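Long-range contacts in glutamine synthetase (Helicobacter pylori, PDB 5ZLI), which is a type I-beta glutamine synthetase, an enzyme assembled from twelve subunits, each joining a beta-grasp domain to a larger catalytic domain: residues S73-T78 / V101-K106; G66-E71 / Y110-R115; N7-I12 / M52-I57; I41-G46 / G56-A61. One frame throughout, in Å; residues are numbered along the deposited sequence.

Contact 1: residues S73-T78 / V101-K106; sequences SDMILT and VYDVYK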
loop_
_atom_site.group_PDB
_atom_site.type_symbol
_atom_site.label_atom_id
_atom_site.label_comp_id
_atom_site.label_asym_id
_atom_site.label_seq_id
_atom_site.Cartn_x
_atom_site.Cartn_y
_atom_site.Cartn_z
ATOM N N SER B 73 48.858 0.611 -30.169
ATOM C CA SER B 73 47.429 0.899 -30.146
ATOM C C SER B 73 47.021 1.977 -31.138
ATOM O O SER B 73 45.886 1.962 -31.621
ATOM C CB SER B 73 46.988 1.317 -28.739
ATOM O OG SER B 73 47.709 2.457 -28.292
ATOM N N ASP B 74 47.889 2.947 -31.403
ATOM C CA ASP B 74 47.488 4.091 -32.212
ATOM C C ASP B 74 47.203 3.660 -33.655
ATOM O O ASP B 74 48.018 2.979 -34.290
ATOM C CB ASP B 74 48.585 5.154 -32.165
ATOM C CG ASP B 74 48.789 5.713 -30.764
ATOM O OD1 ASP B 74 49.392 6.805 -30.618
ATOM O OD2 ASP B 74 48.364 5.034 -29.801
ATOM N N MET B 75 46.054 4.087 -34.180
ATOM C CA MET B 75 45.717 3.883 -35.577
ATOM C C MET B 75 45.107 5.176 -36.110
ATOM O O MET B 75 44.935 6.155 -35.374
ATOM C CB MET B 75 44.783 2.683 -35.717
ATOM C CG MET B 75 45.402 1.333 -35.290
ATOM S SD MET B 75 46.475 0.438 -36.429
ATOM C CE MET B 75 45.245 -0.337 -37.466
ATOM N N ILE B 76 44.736 5.175 -37.387
ATOM C CA ILE B 76 44.188 6.359 -38.040
ATOM C C ILE B 76 42.809 6.046 -38.610
ATOM O O ILE B 76 42.567 4.953 -39.144
ATOM C CB ILE B 76 45.122 6.881 -39.158
ATOM C CG1 ILE B 76 46.400 7.488 -38.578
ATOM C CG2 ILE B 76 44.417 7.898 -40.039
ATOM C CD1 ILE B 76 46.166 8.728 -37.814
ATOM N N LEU B 77 41.894 7.000 -38.472
ATOM C CA LEU B 77 40.682 6.973 -39.268
ATOM C C LEU B 77 40.900 7.732 -40.562
ATOM O O LEU B 77 41.435 8.839 -40.563
ATOM C CB LEU B 77 39.487 7.555 -38.524
ATOM C CG LEU B 77 39.147 6.697 -37.317
ATOM C CD1 LEU B 77 38.024 7.309 -36.505
ATOM C CD2 LEU B 77 38.796 5.280 -37.772
ATOM N N THR B 78 40.531 7.104 -41.655
ATOM C CA THR B 78 40.599 7.757 -42.945
ATOM C C THR B 78 39.192 8.063 -43.417
ATOM O O THR B 78 38.443 7.132 -43.764
ATOM C CB THR B 78 41.317 6.917 -43.991
ATOM O OG1 THR B 78 42.362 6.156 -43.371
ATOM C CG2 THR B 78 41.865 7.873 -45.079
ATOM N N VAL B 101 39.930 2.384 -41.346
ATOM C CA VAL B 101 41.158 2.345 -40.557
ATOM C C VAL B 101 42.366 2.219 -41.480
ATOM O O VAL B 101 42.404 1.358 -42.364
ATOM C CB VAL B 101 41.110 1.168 -39.572
ATOM C CG1 VAL B 101 41.855 1.478 -38.287
ATOM C CG2 VAL B 101 39.666 0.862 -39.263
ATOM N N TYR B 102 43.358 3.077 -41.283
ATOM C CA TYR B 102 44.627 2.935 -41.985
ATOM C C TYR B 102 45.648 2.348 -41.026
ATOM O O TYR B 102 45.860 2.880 -39.929
ATOM C CB TYR B 102 45.152 4.255 -42.531
ATOM C CG TYR B 102 46.457 4.126 -43.313
ATOM C CD1 TYR B 102 46.451 3.897 -44.685
ATOM C CD2 TYR B 102 47.697 4.268 -42.690
ATOM C CE1 TYR B 102 47.647 3.799 -45.423
ATOM C CE2 TYR B 102 48.903 4.175 -43.416
ATOM C CZ TYR B 102 48.866 3.946 -44.782
ATOM O OH TYR B 102 50.048 3.860 -45.495
ATOM N N ASP B 103 46.267 1.250 -41.447
ATOM C CA ASP B 103 47.290 0.570 -40.667
ATOM C C ASP B 103 48.572 1.374 -40.834
ATOM O O ASP B 103 49.093 1.496 -41.947
ATOM C CB ASP B 103 47.430 -0.873 -41.173
ATOM C CG ASP B 103 48.397 -1.730 -40.345
ATOM O OD1 ASP B 103 48.207 -2.976 -40.305
ATOM O OD2 ASP B 103 49.346 -1.177 -39.749
ATOM N N VAL B 104 49.068 1.947 -39.735
ATOM C CA VAL B 104 50.238 2.814 -39.824
ATOM C C VAL B 104 51.510 2.040 -39.565
ATOM O O VAL B 104 52.606 2.578 -39.767
ATOM C CB VAL B 104 50.165 3.992 -38.833
ATOM C CG1 VAL B 104 48.923 4.840 -39.083
ATOM C CG2 VAL B 104 50.222 3.480 -37.407
ATOM N N TYR B 105 51.400 0.783 -39.157
ATOM C CA TYR B 105 52.553 -0.071 -38.953
ATOM C C TYR B 105 52.927 -0.827 -40.214
ATOM O O TYR B 105 54.089 -1.209 -40.380
ATOM C CB TYR B 105 52.274 -1.042 -37.792
ATOM C CG TYR B 105 51.804 -0.304 -36.547
ATOM C CD1 TYR B 105 50.511 -0.446 -36.053
ATOM C CD2 TYR B 105 52.669 0.544 -35.855
ATOM C CE1 TYR B 105 50.096 0.250 -34.910
ATOM C CE2 TYR B 105 52.263 1.239 -34.721
ATOM C CZ TYR B 105 50.981 1.089 -34.258
ATOM O OH TYR B 105 50.592 1.786 -33.145
ATOM N N LYS B 106 51.984 -1.002 -41.125
ATOM C CA LYS B 106 52.234 -1.677 -42.377
ATOM C C LYS B 106 52.045 -0.751 -43.562
ATOM O O LYS B 106 52.364 -1.140 -44.688
ATOM C CB LYS B 106 51.305 -2.894 -42.480
ATOM C CG LYS B 106 51.497 -3.822 -41.286
ATOM C CD LYS B 106 50.591 -5.040 -41.247
ATOM C CE LYS B 106 51.254 -6.326 -41.669
ATOM N NZ LYS B 106 50.264 -7.439 -41.599
#

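Contact 2: residues G66-E71 / Y110-R115; sequences GWQGIE and YEKCPR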
loop_
_atom_site.group_PDB
_atom_site.type_symbol
_atom_site.label_atom_id
_atom_site.label_comp_id
_atom_site.label_asym_id
_atom_site.label_seq_id
_atom_site.Cartn_x
_atom_site.Cartn_y
_atom_site.Cartn_z
ATOM N N GLY B 66 39.777 -8.241 -31.611
ATOM C CA GLY B 66 40.152 -8.603 -32.955
ATOM C C GLY B 66 41.076 -7.617 -33.642
ATOM O O GLY B 66 41.715 -7.997 -34.636
ATOM N N TRP B 67 41.256 -6.420 -33.081
ATOM C CA TRP B 67 42.072 -5.361 -33.684
ATOM C C TRP B 67 43.395 -5.248 -32.988
ATOM O O TRP B 67 44.114 -6.324 -32.906
ATOM C CB TRP B 67 41.262 -4.055 -33.684
ATOM C CG TRP B 67 40.339 -3.926 -34.822
ATOM C CD1 TRP B 67 40.063 -4.872 -35.752
ATOM C CD2 TRP B 67 39.669 -2.736 -35.247
ATOM N NE1 TRP B 67 39.205 -4.375 -36.698
ATOM C CE2 TRP B 67 38.948 -3.060 -36.414
ATOM C CE3 TRP B 67 39.587 -1.439 -34.744
ATOM C CZ2 TRP B 67 38.159 -2.132 -37.089
ATOM C CZ3 TRP B 67 38.793 -0.518 -35.409
ATOM C CH2 TRP B 67 38.089 -0.872 -36.570
ATOM N N GLN B 68 43.878 -4.103 -32.540
ATOM C CA GLN B 68 45.249 -3.847 -32.119
ATOM C C GLN B 68 45.465 -4.134 -30.625
ATOM O O GLN B 68 44.535 -4.039 -29.813
ATOM C CB GLN B 68 45.626 -2.404 -32.435
ATOM C CG GLN B 68 45.772 -2.129 -33.904
ATOM C CD GLN B 68 46.853 -2.969 -34.555
ATOM O OE1 GLN B 68 48.028 -2.735 -34.336
ATOM N NE2 GLN B 68 46.460 -3.944 -35.371
ATOM N N GLY B 69 46.727 -4.546 -30.279
ATOM C CA GLY B 69 47.202 -4.540 -28.904
ATOM C C GLY B 69 47.603 -3.150 -28.404
ATOM O O GLY B 69 47.836 -2.220 -29.174
ATOM N N ILE B 70 47.671 -3.008 -27.078
ATOM C CA ILE B 70 47.929 -1.701 -26.465
ATOM C C ILE B 70 49.312 -1.169 -26.822
ATOM O O ILE B 70 49.517 0.048 -26.846
ATOM C CB ILE B 70 47.779 -1.788 -24.944
ATOM C CG1 ILE B 70 48.521 -3.028 -24.446
ATOM C CG2 ILE B 70 46.327 -1.873 -24.584
ATOM C CD1 ILE B 70 48.508 -3.187 -22.972
ATOM N N GLU B 71 50.312 -2.057 -26.975
ATOM C CA GLU B 71 51.664 -1.603 -27.318
ATOM C C GLU B 71 51.713 -0.896 -28.677
ATOM O O GLU B 71 52.516 0.029 -28.871
ATOM C CB GLU B 71 52.669 -2.763 -27.258
ATOM C CG GLU B 71 52.503 -3.898 -28.240
ATOM C CD GLU B 71 51.770 -5.098 -27.672
ATOM O OE1 GLU B 71 50.636 -4.922 -27.174
ATOM O OE2 GLU B 71 52.348 -6.212 -27.685
ATOM N N TYR B 110 43.900 -0.924 -43.498
ATOM C CA TYR B 110 43.977 -1.932 -42.440
ATOM C C TYR B 110 43.363 -3.223 -42.923
ATOM O O TYR B 110 42.202 -3.252 -43.346
ATOM C CB TYR B 110 43.255 -1.438 -41.193
ATOM C CG TYR B 110 43.461 -2.256 -39.930
ATOM C CD1 TYR B 110 44.624 -2.996 -39.708
ATOM C CD2 TYR B 110 42.496 -2.253 -38.935
ATOM C CE1 TYR B 110 44.804 -3.720 -38.523
ATOM C CE2 TYR B 110 42.655 -2.967 -37.762
ATOM C CZ TYR B 110 43.805 -3.691 -37.554
ATOM O OH TYR B 110 43.908 -4.369 -36.361
ATOM N N GLU B 111 44.158 -4.289 -42.902
ATOM C CA GLU B 111 43.651 -5.531 -43.466
ATOM C C GLU B 111 42.535 -6.139 -42.618
ATOM O O GLU B 111 41.831 -7.034 -43.102
ATOM C CB GLU B 111 44.825 -6.502 -43.691
ATOM C CG GLU B 111 45.482 -7.086 -42.427
ATOM C CD GLU B 111 46.829 -7.740 -42.718
ATOM O OE1 GLU B 111 46.855 -8.743 -43.443
ATOM O OE2 GLU B 111 47.871 -7.250 -42.216
ATOM N N LYS B 112 42.314 -5.636 -41.398
ATOM C CA LYS B 112 41.243 -6.121 -40.527
ATOM C C LYS B 112 40.114 -5.113 -40.393
ATOM O O LYS B 112 39.178 -5.341 -39.615
ATOM C CB LYS B 112 41.801 -6.467 -39.141
ATOM C CG LYS B 112 42.874 -7.537 -39.147
ATOM C CD LYS B 112 43.109 -8.156 -37.781
ATOM C CE LYS B 112 43.998 -7.290 -36.931
ATOM N NZ LYS B 112 44.495 -8.058 -35.755
ATOM N N CYS B 113 40.137 -4.053 -41.210
ATOM C CA CYS B 113 39.060 -3.080 -41.247
ATOM C C CYS B 113 37.990 -3.622 -42.186
ATOM O O CYS B 113 38.235 -3.719 -43.389
ATOM C CB CYS B 113 39.567 -1.722 -41.719
ATOM S SG CYS B 113 38.232 -0.557 -42.111
ATOM N N PRO B 114 36.803 -3.973 -41.687
ATOM C CA PRO B 114 35.802 -4.600 -42.550
ATOM C C PRO B 114 35.433 -3.764 -43.758
ATOM O O PRO B 114 35.232 -4.303 -44.855
ATOM C CB PRO B 114 34.610 -4.776 -41.609
ATOM C CG PRO B 114 35.171 -4.760 -40.265
ATOM C CD PRO B 114 36.306 -3.801 -40.315
ATOM N N ARG B 115 35.231 -2.464 -43.567
ATOM C CA ARG B 115 34.937 -1.622 -44.716
ATOM C C ARG B 115 36.122 -1.575 -45.703
ATOM O O ARG B 115 35.914 -1.431 -46.918
ATOM C CB ARG B 115 34.519 -0.245 -44.215
ATOM C CG ARG B 115 33.862 0.554 -45.252
ATOM C CD ARG B 115 33.308 1.858 -44.751
ATOM N NE ARG B 115 33.924 2.893 -45.569
ATOM C CZ ARG B 115 33.361 3.484 -46.617
ATOM N NH1 ARG B 115 32.130 3.179 -46.981
ATOM N NH2 ARG B 115 34.045 4.385 -47.303
#

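Contact 3: residues N7-I12 / M52-I57; sequences NSESKI and MLKEGI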
loop_
_atom_site.group_PDB
_atom_site.type_symbol
_atom_site.label_atom_id
_atom_site.label_comp_id
_atom_site.label_asym_id
_atom_site.label_seq_id
_atom_site.Cartn_x
_atom_site.Cartn_y
_atom_site.Cartn_z
ATOM N N ASN B 7 41.697 10.732 -50.549
ATOM C CA ASN B 7 40.507 11.567 -50.634
ATOM C C ASN B 7 40.779 12.893 -51.383
ATOM O O ASN B 7 41.232 13.865 -50.774
ATOM C CB ASN B 7 39.981 11.844 -49.223
ATOM C CG ASN B 7 38.461 11.893 -49.160
ATOM O OD1 ASN B 7 37.869 11.686 -48.101
ATOM N ND2 ASN B 7 37.820 12.156 -50.301
ATOM N N SER B 8 40.478 12.931 -52.689
ATOM C CA SER B 8 40.931 14.025 -53.543
ATOM C C SER B 8 40.377 15.362 -53.063
ATOM O O SER B 8 39.205 15.487 -52.703
ATOM C CB SER B 8 40.548 13.769 -55.012
ATOM O OG SER B 8 39.284 14.297 -55.388
ATOM N N GLU B 9 41.240 16.367 -53.058
ATOM C CA GLU B 9 40.902 17.671 -52.527
ATOM C C GLU B 9 39.928 18.430 -53.401
ATOM O O GLU B 9 39.569 19.564 -53.068
ATOM C CB GLU B 9 42.188 18.459 -52.344
ATOM C CG GLU B 9 43.300 17.607 -51.751
ATOM C CD GLU B 9 43.900 18.243 -50.514
ATOM O OE1 GLU B 9 44.227 17.509 -49.564
ATOM O OE2 GLU B 9 44.031 19.488 -50.481
ATOM N N SER B 10 39.527 17.865 -54.535
ATOM C CA SER B 10 38.321 18.344 -55.194
ATOM C C SER B 10 37.116 18.072 -54.302
ATOM O O SER B 10 36.208 18.902 -54.178
ATOM C CB SER B 10 38.165 17.662 -56.562
ATOM O OG SER B 10 39.384 17.620 -57.303
ATOM N N LYS B 11 37.134 16.928 -53.624
ATOM C CA LYS B 11 36.031 16.474 -52.792
ATOM C C LYS B 11 36.115 16.978 -51.355
ATOM O O LYS B 11 35.086 17.089 -50.686
ATOM C CB LYS B 11 35.982 14.937 -52.829
ATOM C CG LYS B 11 35.803 14.329 -54.259
ATOM C CD LYS B 11 35.339 12.867 -54.207
ATOM C CE LYS B 11 36.331 11.998 -53.404
ATOM N NZ LYS B 11 35.785 10.778 -52.716
ATOM N N ILE B 12 37.309 17.310 -50.873
ATOM C CA ILE B 12 37.453 17.868 -49.535
ATOM C C ILE B 12 36.953 19.303 -49.510
ATOM O O ILE B 12 36.288 19.731 -48.557
ATOM C CB ILE B 12 38.924 17.770 -49.087
ATOM C CG1 ILE B 12 39.291 16.302 -48.812
ATOM C CG2 ILE B 12 39.191 18.683 -47.870
ATOM C CD1 ILE B 12 40.751 16.058 -48.410
ATOM N N MET B 52 43.620 17.020 -41.790
ATOM C CA MET B 52 43.043 15.932 -41.008
ATOM C C MET B 52 42.143 15.037 -41.849
ATOM O O MET B 52 41.890 13.894 -41.461
ATOM C CB MET B 52 42.252 16.507 -39.837
ATOM C CG MET B 52 42.639 15.989 -38.484
ATOM S SD MET B 52 42.977 17.408 -37.453
ATOM C CE MET B 52 41.367 18.157 -37.432
ATOM N N LEU B 53 41.707 15.504 -43.026
ATOM C CA LEU B 53 40.910 14.682 -43.928
ATOM C C LEU B 53 41.776 13.892 -44.876
ATOM O O LEU B 53 41.272 12.983 -45.552
ATOM C CB LEU B 53 39.938 15.553 -44.736
ATOM C CG LEU B 53 38.806 16.257 -43.985
ATOM C CD1 LEU B 53 37.829 16.969 -44.927
ATOM C CD2 LEU B 53 38.058 15.194 -43.170
ATOM N N LYS B 54 43.064 14.211 -44.908
ATOM C CA LYS B 54 44.029 13.476 -45.695
ATOM C C LYS B 54 44.767 12.534 -44.768
ATOM O O LYS B 54 44.540 11.318 -44.806
ATOM C CB LYS B 54 44.984 14.437 -46.398
ATOM C CG LYS B 54 44.430 15.072 -47.684
ATOM C CD LYS B 54 45.238 14.668 -48.940
ATOM C CE LYS B 54 44.757 13.335 -49.545
ATOM N NZ LYS B 54 45.618 12.820 -50.669
ATOM N N GLU B 55 45.632 13.097 -43.918
ATOM C CA GLU B 55 46.362 12.280 -42.959
ATOM C C GLU B 55 45.396 11.376 -42.206
ATOM O O GLU B 55 45.462 10.145 -42.319
ATOM C CB GLU B 55 47.184 13.162 -42.006
ATOM C CG GLU B 55 48.559 13.582 -42.574
ATOM C CD GLU B 55 49.509 14.231 -41.545
ATOM O OE1 GLU B 55 50.639 13.713 -41.379
ATOM O OE2 GLU B 55 49.134 15.243 -40.897
ATOM N N GLY B 56 44.421 11.970 -41.529
ATOM C CA GLY B 56 43.417 11.165 -40.876
ATOM C C GLY B 56 43.171 11.554 -39.435
ATOM O O GLY B 56 43.609 12.597 -38.941
ATOM N N ILE B 57 42.394 10.735 -38.760
ATOM C CA ILE B 57 42.023 10.994 -37.383
ATOM C C ILE B 57 42.620 9.899 -36.507
ATOM O O ILE B 57 42.406 8.713 -36.773
ATOM C CB ILE B 57 40.503 11.075 -37.193
ATOM C CG1 ILE B 57 39.987 12.429 -37.681
ATOM C CG2 ILE B 57 40.150 10.865 -35.755
ATOM C CD1 ILE B 57 39.844 12.527 -39.157
#

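Contact 4: residues I41-G46 / G56-A61; sequences IAYSFG and GIPFDA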
loop_
_atom_site.group_PDB
_atom_site.type_symbol
_atom_site.label_atom_id
_atom_site.label_comp_id
_atom_site.label_asym_id
_atom_site.label_seq_id
_atom_site.Cartn_x
_atom_site.Cartn_y
_atom_site.Cartn_z
ATOM N N ILE B 41 33.199 9.337 -33.393
ATOM C CA ILE B 41 34.037 10.292 -32.686
ATOM C C ILE B 41 33.772 11.646 -33.323
ATOM O O ILE B 41 33.917 11.816 -34.534
ATOM C CB ILE B 41 35.527 9.900 -32.740
ATOM C CG1 ILE B 41 36.412 11.092 -32.389
ATOM C CG2 ILE B 41 35.879 9.332 -34.055
ATOM C CD1 ILE B 41 37.887 10.769 -32.355
ATOM N N ALA B 42 33.336 12.601 -32.529
ATOM C CA ALA B 42 32.886 13.867 -33.066
ATOM C C ALA B 42 33.993 14.892 -32.895
ATOM O O ALA B 42 34.654 14.939 -31.856
ATOM C CB ALA B 42 31.607 14.341 -32.379
ATOM N N TYR B 43 34.237 15.670 -33.942
ATOM C CA TYR B 43 35.169 16.787 -33.876
ATOM C C TYR B 43 34.378 18.077 -33.936
ATOM O O TYR B 43 33.447 18.204 -34.732
ATOM C CB TYR B 43 36.200 16.767 -35.002
ATOM C CG TYR B 43 37.531 16.109 -34.663
ATOM C CD1 TYR B 43 37.750 14.736 -34.863
ATOM C CD2 TYR B 43 38.588 16.875 -34.172
ATOM C CE1 TYR B 43 38.983 14.152 -34.571
ATOM C CE2 TYR B 43 39.816 16.297 -33.871
ATOM C CZ TYR B 43 40.008 14.941 -34.074
ATOM O OH TYR B 43 41.236 14.400 -33.773
ATOM N N SER B 44 34.718 18.997 -33.052
ATOM C CA SER B 44 34.167 20.330 -33.125
ATOM C C SER B 44 34.581 20.927 -34.455
ATOM O O SER B 44 35.782 21.073 -34.723
ATOM C CB SER B 44 34.717 21.156 -31.948
ATOM O OG SER B 44 34.090 22.427 -31.778
ATOM N N PHE B 45 33.607 21.194 -35.331
ATOM C CA PHE B 45 33.946 21.771 -36.628
ATOM C C PHE B 45 34.727 23.052 -36.363
ATOM O O PHE B 45 34.650 23.645 -35.279
ATOM C CB PHE B 45 32.691 22.061 -37.458
ATOM C CG PHE B 45 32.959 22.724 -38.802
ATOM C CD1 PHE B 45 33.385 21.983 -39.890
ATOM C CD2 PHE B 45 32.799 24.094 -38.965
ATOM C CE1 PHE B 45 33.622 22.593 -41.120
ATOM C CE2 PHE B 45 33.042 24.707 -40.196
ATOM C CZ PHE B 45 33.447 23.958 -41.264
ATOM N N GLY B 46 35.478 23.497 -37.353
ATOM C CA GLY B 46 36.260 24.688 -37.167
ATOM C C GLY B 46 37.614 24.358 -36.597
ATOM O O GLY B 46 38.567 25.111 -36.788
ATOM N N GLY B 56 44.421 11.970 -41.529
ATOM C CA GLY B 56 43.417 11.165 -40.876
ATOM C C GLY B 56 43.171 11.554 -39.435
ATOM O O GLY B 56 43.609 12.597 -38.941
ATOM N N ILE B 57 42.394 10.735 -38.760
ATOM C CA ILE B 57 42.023 10.994 -37.383
ATOM C C ILE B 57 42.620 9.899 -36.507
ATOM O O ILE B 57 42.406 8.713 -36.773
ATOM C CB ILE B 57 40.503 11.075 -37.193
ATOM C CG1 ILE B 57 39.987 12.429 -37.681
ATOM C CG2 ILE B 57 40.150 10.865 -35.755
ATOM C CD1 ILE B 57 39.844 12.527 -39.157
ATOM N N PRO B 58 43.418 10.248 -35.495
ATOM C CA PRO B 58 43.972 9.218 -34.609
ATOM C C PRO B 58 42.894 8.666 -33.703
ATOM O O PRO B 58 41.946 9.367 -33.348
ATOM C CB PRO B 58 45.012 9.980 -33.778
ATOM C CG PRO B 58 44.634 11.470 -33.898
ATOM C CD PRO B 58 43.582 11.617 -34.955
ATOM N N PHE B 59 43.051 7.409 -33.307
ATOM C CA PHE B 59 42.168 6.846 -32.290
ATOM C C PHE B 59 42.837 5.633 -31.654
ATOM O O PHE B 59 43.926 5.217 -32.056
ATOM C CB PHE B 59 40.794 6.484 -32.853
ATOM C CG PHE B 59 40.781 5.263 -33.711
ATOM C CD1 PHE B 59 41.360 5.271 -34.959
ATOM C CD2 PHE B 59 40.163 4.104 -33.271
ATOM C CE1 PHE B 59 41.333 4.142 -35.749
ATOM C CE2 PHE B 59 40.126 2.972 -34.059
ATOM C CZ PHE B 59 40.715 2.996 -35.292
ATOM N N ASP B 60 42.158 5.050 -30.669
ATOM C CA ASP B 60 42.695 3.951 -29.863
ATOM C C ASP B 60 42.128 2.622 -30.349
ATOM O O ASP B 60 41.047 2.205 -29.947
ATOM C CB ASP B 60 42.396 4.199 -28.389
ATOM C CG ASP B 60 42.801 3.034 -27.498
ATOM O OD1 ASP B 60 42.651 3.190 -26.267
ATOM O OD2 ASP B 60 43.294 1.993 -27.999
ATOM N N ALA B 61 42.861 1.951 -31.224
ATOM C CA ALA B 61 42.378 0.685 -31.769
ATOM C C ALA B 61 42.648 -0.525 -30.877
ATOM O O ALA B 61 42.365 -1.654 -31.298
ATOM C CB ALA B 61 42.979 0.447 -33.148
#

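Contact 1: residues S73-T78 / V101-K106
Ile-76 and Tyr-102 form an antiparallel hydrogen-bonded pair where two neighbouring strands of the beta-grasp sheet run side by side. Tyr-102 N donates to Ile-76 O at 3.0 Å, with an N-H...O angle of 162°. The same carbonyl oxygen receives a CA-H...O contact from Val-101, the residue that makes the next, non-hydrogen-bonded pair with Leu-77.

Beyond the ladder the contact passes to side chains. Met-75 is bent at both chi2 (-81°) and chi3 (-80°), and this folding lays its CE on Val-101 CG1, 3.9 Å away, and on the backbone of Asp-103. Its sulfur meets the Tyr-105 ring obliquely, SD to CE1 3.9 Å, a Met-aromatic contact. Ile-76 instead crosses Val-104 at about a right angle, CG1 to CG1 3.7 Å. The other methyl of Val-104, CG2, sits over the centre of one face of the Tyr-105 ring, so that this ring is packed by residues of both segments.

Farther out, the Asp-74 carboxylate forms salt bridges with Arg-349 and Arg-354 of the second subunit, which brings this corner of the sheet to the interface. The bend that carries Tyr-105 is an Asx turn, Asp-103 OD2 taking Tyr-105 N at 2.9 Å, nearly in line with the C-O bond; Lys-106 N, 3.0 Å from OD2 and above the carboxylate plane, widens it to an Asx motif.

Contact 2: residues G66-E71 / Y110-R115
Trp-67 and Tyr-110 make a T-shaped pair, the tyrosine edge directed at the indole face. The centroid of the five-membered ring lies 5.0 Å from that of the phenol, with the planes at 71°, and Tyr-110 CE2 stands above the indole, offset toward its rim. Tyr-110 has CG anti to its backbone N (chi1 -169°), which sends the ring across to the tryptophan.

Two kinds of hydrogen bond add to the stack. The indole NE1 donates to Lys-112 O at 3.1 Å, reaching this oxygen from above the carbonyl plane. In return Lys-112, bent at chi3, brings NZ to Gly-66 O at 3.0 Å, so the ammonium is bonded to one carbonyl of the loop and weakly to the next, Trp-67 O.

Apolar packing across the contact comes from Pro-114 CD, which lies at the indole edge, 4.1 Å from CZ2. Within 110-115, a type I turn from Tyr-110 to Cys-113 lays Lys-112 CB over part of one face of the Tyr-110 ring, probably steadying it.

The contact joins the loop between strands 57-60 and 74-81 to the start of helix 114-128, where Cys-113 is the N-cap; Trp-67 also rests on Val-101 of strand 94-103, and Pro-114 packs on helix 377-393.

Contact 3: residues N7-I12 / M52-I57
Ile-12, in the first turn of helix 9-20, packs on Leu-53 and Lys-54, plain structural packing of the N-terminal helix against the loop leading into strand 57-60 of the beta-grasp sheet. Its CB points toward that loop, and the two branches then divide the work. CG2, anti to the backbone N, goes to the leucine tip, 3.7 Å from Leu-53 CD1. CG1 comes within 4.2 Å of Leu-53 CB, and the terminal CD1 settles between Leu-53 CB at 3.8 Å and Lys-54 CG at 3.9 Å. Isoleucine and leucine slide past each other in opposite directions, while the lysine crosses at about a right angle.

Lys-54 runs on along the helix start, its chain bent at chi2 and chi3, with CE near Asn-7 O at 3.8 Å. Its NZ remains 5.0 Å from Glu-9 OE1, too far for a salt bridge, though the opposite charges may still attract. A crystal neighbour also touches this lysine. Ser-8 is the N-cap of the helix, and its carbonyl oxygen accepts from both Lys-11 N and Ile-12 N.

Deeper in, Leu-53 also touches Phe-15 and Phe-16 farther along helix 9-20, and with Ile-12 it lies on Leu-81 of strand 74-81, so that helix, loop and sheet meet around it.

Contact 4: residues I41-G46 / G56-A61
Tyr-43 turns the edge of its ring to Ile-57: CG2 of the isoleucine lies near the ring plane, 3.7 Å from CE1, rather than over a face. CG1 of Ile-57 is equally near to CE1, so both branches bear on the same ring corner, and the two side chains slide past each other in opposite directions. Beyond the ring, the phenol oxygen arrives at Pro-58, which it crosses at about a right angle, OH to CD 3.8 Å.

Ile-41 approaches from the same strand. Its chain is fully extended, chi1 162° and chi2 177°, and the reach this gives brings CD1 to Ile-57 CG2 at 4.1 Å, again with the two chains running in opposite senses. One methyl of Ile-57 is thus shared by Tyr-43 and Ile-41, two residues apart on strand 38-44.

The contact is one of side chains: the axes of the short strand pieces stay 10.2 Å apart and their directions differ by 139°, with no backbone ladder between them. Both belong to the same mixed beta-grasp sheet, strand 57-60 paired with 74-81 and strand 38-44 with 26-32. At Ala-42 and Tyr-43 a strand of the second subunit adds an antiparallel ladder, carrying the sheet across the interface.

How the contacts relate
From the N terminus, contact 3 closes the first large loop, bringing the start of helix 9-20 against residues 52-57. Contact 4 opens inside that loop, on strand 38-44, and ends on the same piece of chain, sharing Gly-56 and Ile-57 with contact 3. Contacts 1 and 2 come later and are nested, the strand pairing of 73-78 with 101-106 lying within the loop that contact 2 closes. Strand 57-60 joins the groups: it pairs with strand 74-81, so contact 4 adjoins contact 1. Contacts 2 and 3 do not touch, their centres about 22 Å apart, one tying the loop between strands 57-60 and 74-81 to the start of helix 114-128, the other the loop before strand 57-60 to helix 9-20.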